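Local coordinates for protein NADP-dependent alcohol dehydrogenase (Entamoeba histolytica, PDB 2OUI) that probably catalyses the reversible, NADP-dependent interconversion of alcohols with aldehydes or ketones, as a tetrameric zinc-containing dehydrogenase, at residues A162-G167 with L189-I194. The protein carries 1 engineered substitution. Residues are numbered along the deposited sequence; the frame is centred on the assembly and turned at random.
With EDO (1,2-ethanediol), chain L.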
ATOM      1  N   ALA A 162       4.432  -0.828  12.169  1.00 23.27           N
ATOM      2  CA  ALA A 162       5.346   0.311  12.178  1.00 23.96           C
ATOM      3  C   ALA A 162       5.897   0.629  10.780  1.00 24.61           C
ATOM      4  O   ALA A 162       6.668   1.570  10.635  1.00 23.63           O
ATOM      5  CB  ALA A 162       6.492   0.066  13.172  1.00 24.29           C
ATOM      6  N   ASN A 163       5.536  -0.182   9.772  1.00 23.57           N
ATOM      7  CA  ASN A 163       5.824   0.131   8.367  1.00 23.19           C
ATOM      8  C   ASN A 163       7.324   0.329   8.151  1.00 24.24           C
ATOM      9  O   ASN A 163       7.780   1.263   7.479  1.00 25.08           O
ATOM     10  CB  ASN A 163       5.026   1.379   7.936  1.00 25.44           C
ATOM     11  CG  ASN A 163       5.079   1.610   6.454  1.00 29.14           C
ATOM     12  OD1 ASN A 163       5.111   0.658   5.674  1.00 27.10           O
ATOM     13  ND2 ASN A 163       5.097   2.871   6.050  1.00 25.07           N
ATOM     14  N   ILE A 164       8.089  -0.568   8.753  1.00 24.93           N
ATOM     15  CA  ILE A 164       9.538  -0.421   8.794  1.00 25.80           C
ATOM     16  C   ILE A 164      10.088  -0.650   7.385  1.00 26.08           C
ATOM     17  O   ILE A 164       9.692  -1.619   6.718  1.00 28.93           O
ATOM     18  CB  ILE A 164      10.170  -1.385   9.827  1.00 26.10           C
ATOM     19  CG1 ILE A 164       9.820  -0.905  11.250  1.00 26.85           C
ATOM     20  CG2 ILE A 164      11.656  -1.414   9.640  1.00 28.23           C
ATOM     21  CD1 ILE A 164       9.904  -1.964  12.271  1.00 32.26           C
ATOM     22  N   LYS A 165      10.970   0.251   6.946  1.00 25.95           N
ATOM     23  CA  LYS A 165      11.625   0.183   5.614  1.00 25.46           C
ATOM     24  C   LYS A 165      13.118  -0.061   5.735  1.00 26.65           C
ATOM     25  O   LYS A 165      13.711   0.154   6.798  1.00 23.33           O
ATOM     26  CB  LYS A 165      11.444   1.480   4.829  1.00 26.73           C
ATOM     27  CG  LYS A 165       9.984   1.932   4.591  1.00 30.85           C
ATOM     28  CD  LYS A 165       9.179   0.892   3.842  1.00 33.81           C
ATOM     29  CE  LYS A 165       7.757   1.384   3.584  1.00 44.24           C
ATOM     30  NZ  LYS A 165       6.941   0.268   3.025  1.00 51.30           N
ATOM     31  N   LEU A 166      13.738  -0.464   4.622  1.00 24.49           N
ATOM     32  CA  LEU A 166      15.167  -0.762   4.591  1.00 24.01           C
ATOM     33  C   LEU A 166      15.989   0.426   5.031  1.00 25.62           C
ATOM     34  O   LEU A 166      15.844   1.533   4.487  1.00 24.26           O
ATOM     35  CB  LEU A 166      15.604  -1.197   3.185  1.00 24.01           C
ATOM     36  CG  LEU A 166      15.130  -2.583   2.717  1.00 28.88           C
ATOM     37  CD1 LEU A 166      15.232  -2.727   1.165  1.00 27.30           C
ATOM     38  CD2 LEU A 166      15.911  -3.697   3.421  1.00 28.68           C
ATOM     39  N   GLY A 167      16.853   0.181   6.021  1.00 23.04           N
ATOM     40  CA  GLY A 167      17.723   1.204   6.602  1.00 23.59           C
ATOM     41  C   GLY A 167      17.085   2.152   7.608  1.00 21.32           C
ATOM     42  O   GLY A 167      17.770   3.031   8.125  1.00 25.25           O
ATOM     43  N   LEU A 189      12.879  -6.799   8.816  1.00 23.86           N
ATOM     44  CA  LEU A 189      12.260  -5.902   7.840  1.00 23.15           C
ATOM     45  C   LEU A 189      13.267  -4.868   7.311  1.00 24.33           C
ATOM     46  O   LEU A 189      12.931  -4.031   6.480  1.00 27.08           O
ATOM     47  CB  LEU A 189      11.045  -5.205   8.450  1.00 24.88           C
ATOM     48  CG  LEU A 189       9.839  -6.125   8.706  1.00 23.33           C
ATOM     49  CD1 LEU A 189       8.687  -5.317   9.314  1.00 28.23           C
ATOM     50  CD2 LEU A 189       9.378  -6.795   7.397  1.00 25.09           C
ATOM     51  N   GLY A 190      14.504  -4.942   7.787  1.00 22.95           N
ATOM     52  CA  GLY A 190      15.600  -4.191   7.155  1.00 22.83           C
ATOM     53  C   GLY A 190      16.040  -2.975   7.956  1.00 20.56           C
ATOM     54  O   GLY A 190      16.785  -2.125   7.450  1.00 21.97           O
ATOM     55  N   ALA A 191      15.594  -2.871   9.206  1.00 22.28           N
ATOM     56  CA  ALA A 191      16.024  -1.727  10.033  1.00 22.24           C
ATOM     57  C   ALA A 191      17.520  -1.743  10.289  1.00 23.98           C
ATOM     58  O   ALA A 191      18.151  -2.816  10.403  1.00 22.88           O
ATOM     59  CB  ALA A 191      15.225  -1.673  11.396  1.00 24.14           C
ATOM     60  N   GLY A 192      18.095  -0.543  10.378  1.00 21.87           N
ATOM     61  CA  GLY A 192      19.513  -0.355  10.615  1.00 23.16           C
ATOM     62  C   GLY A 192      19.710  -0.120  12.101  1.00 23.60           C
ATOM     63  O   GLY A 192      19.830  -1.064  12.886  1.00 23.58           O
ATOM     64  N   ARG A 193      19.720   1.143  12.508  1.00 19.76           N
ATOM     65  CA  ARG A 193      19.868   1.416  13.927  1.00 20.14           C
ATOM     66  C   ARG A 193      18.546   1.082  14.619  1.00 20.01           C
ATOM     67  O   ARG A 193      17.467   1.499  14.164  1.00 22.53           O
ATOM     68  CB  ARG A 193      20.240   2.888  14.124  1.00 21.41           C
ATOM     69  CG  ARG A 193      20.549   3.252  15.546  1.00 26.15           C
ATOM     70  CD  ARG A 193      21.262   4.606  15.607  1.00 29.54           C
ATOM     71  NE  ARG A 193      21.907   4.789  16.898  1.00 26.51           N
ATOM     72  CZ  ARG A 193      22.372   5.950  17.337  1.00 30.35           C
ATOM     73  NH1 ARG A 193      22.264   7.047  16.579  1.00 28.61           N
ATOM     74  NH2 ARG A 193      22.944   6.015  18.534  1.00 29.21           N
ATOM     75  N   ILE A 194      18.615   0.287  15.699  1.00 22.60           N
ATOM     76  CA  ILE A 194      17.410  -0.049  16.462  1.00 21.31           C
ATOM     77  C   ILE A 194      17.624   0.282  17.941  1.00 23.65           C
ATOM     78  O   ILE A 194      18.500  -0.309  18.586  1.00 22.32           O
ATOM     79  CB  ILE A 194      16.983  -1.563  16.307  1.00 19.78           C
ATOM     80  CG1 ILE A 194      16.657  -1.904  14.854  1.00 19.72           C
ATOM     81  CG2 ILE A 194      15.753  -1.860  17.142  1.00 20.99           C
ATOM     82  CD1 ILE A 194      16.593  -3.434  14.590  1.00 23.21           C
TER
HETATM   83  C1  EDO L2008       6.477  -3.333   5.372  1.00 51.39           C
HETATM   84  O1  EDO L2008       7.349  -2.227   5.620  1.00 43.05           O
HETATM   85  C2  EDO L2008       5.958  -3.871   6.702  1.00 47.78           C
HETATM   86  O2  EDO L2008       4.718  -3.219   7.022  1.00 40.83           O
HETATM   87  O   HOH W   1      10.774  -3.348   4.948  1.00 18.23           O
HETATM   88  O   HOH W   2      19.344   3.180  10.511  1.00 22.08           O
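Gly-167 N donates to Gly-190 O, 2.7 Å away with an N-H...O angle of 162°, in the one direct hydrogen bond between 162-167 and 189-194. The donor stands above the carbonyl plane, 36° out of it. The same oxygen takes a longer CA-H...O contact from Leu-166 CA at 3.6 Å. On the side facing the helices, where Ile-164 also touches Ala-159 of helix 148-161 and Ala-186 of helix 177-188, its CG2 methyl meets both Leu-189 CB and Ala-191 CB, at 4.0 Å each. This methyl is anti to the backbone N, with CG1 beside that N (chi1 -71°). The Ile-164 and Leu-189 side chains cross at about a right angle. Leu-166 starts out away from 189-194, yet its CD2 turns back to sit directly against the bare CA of Gly-190 at 3.8 Å. The positive phi of Gly-190 belongs to the Schellman motif ending helix 177-188.

Two waters extend the backbone link. One donates to both Ile-164 O and Leu-189 O; the other joins Gly-167 O to Arg-193 N. Ile-164 O also receives a 2.7 Å hydrogen bond from O1 of 1,2-ethanediol, probably a crystallisation additive. Farther out, Asn-163 ends helix 148-161 in a second Schellman motif and bonds through ND2 to Asp-261, while Arg-193 forms a salt bridge with Asp-214. Lys-313 of a second subunit donates to Gly-192 O, and Leu-166 of that subunit packs on Leu-189. The contact thus joins the loops following helices 148-161 and 177-188, just where the chain enters the neighbouring parallel strands 170-173 and 194-197, which with helix 177-188 form a beta-alpha-beta crossover of the Rossmann-type fold.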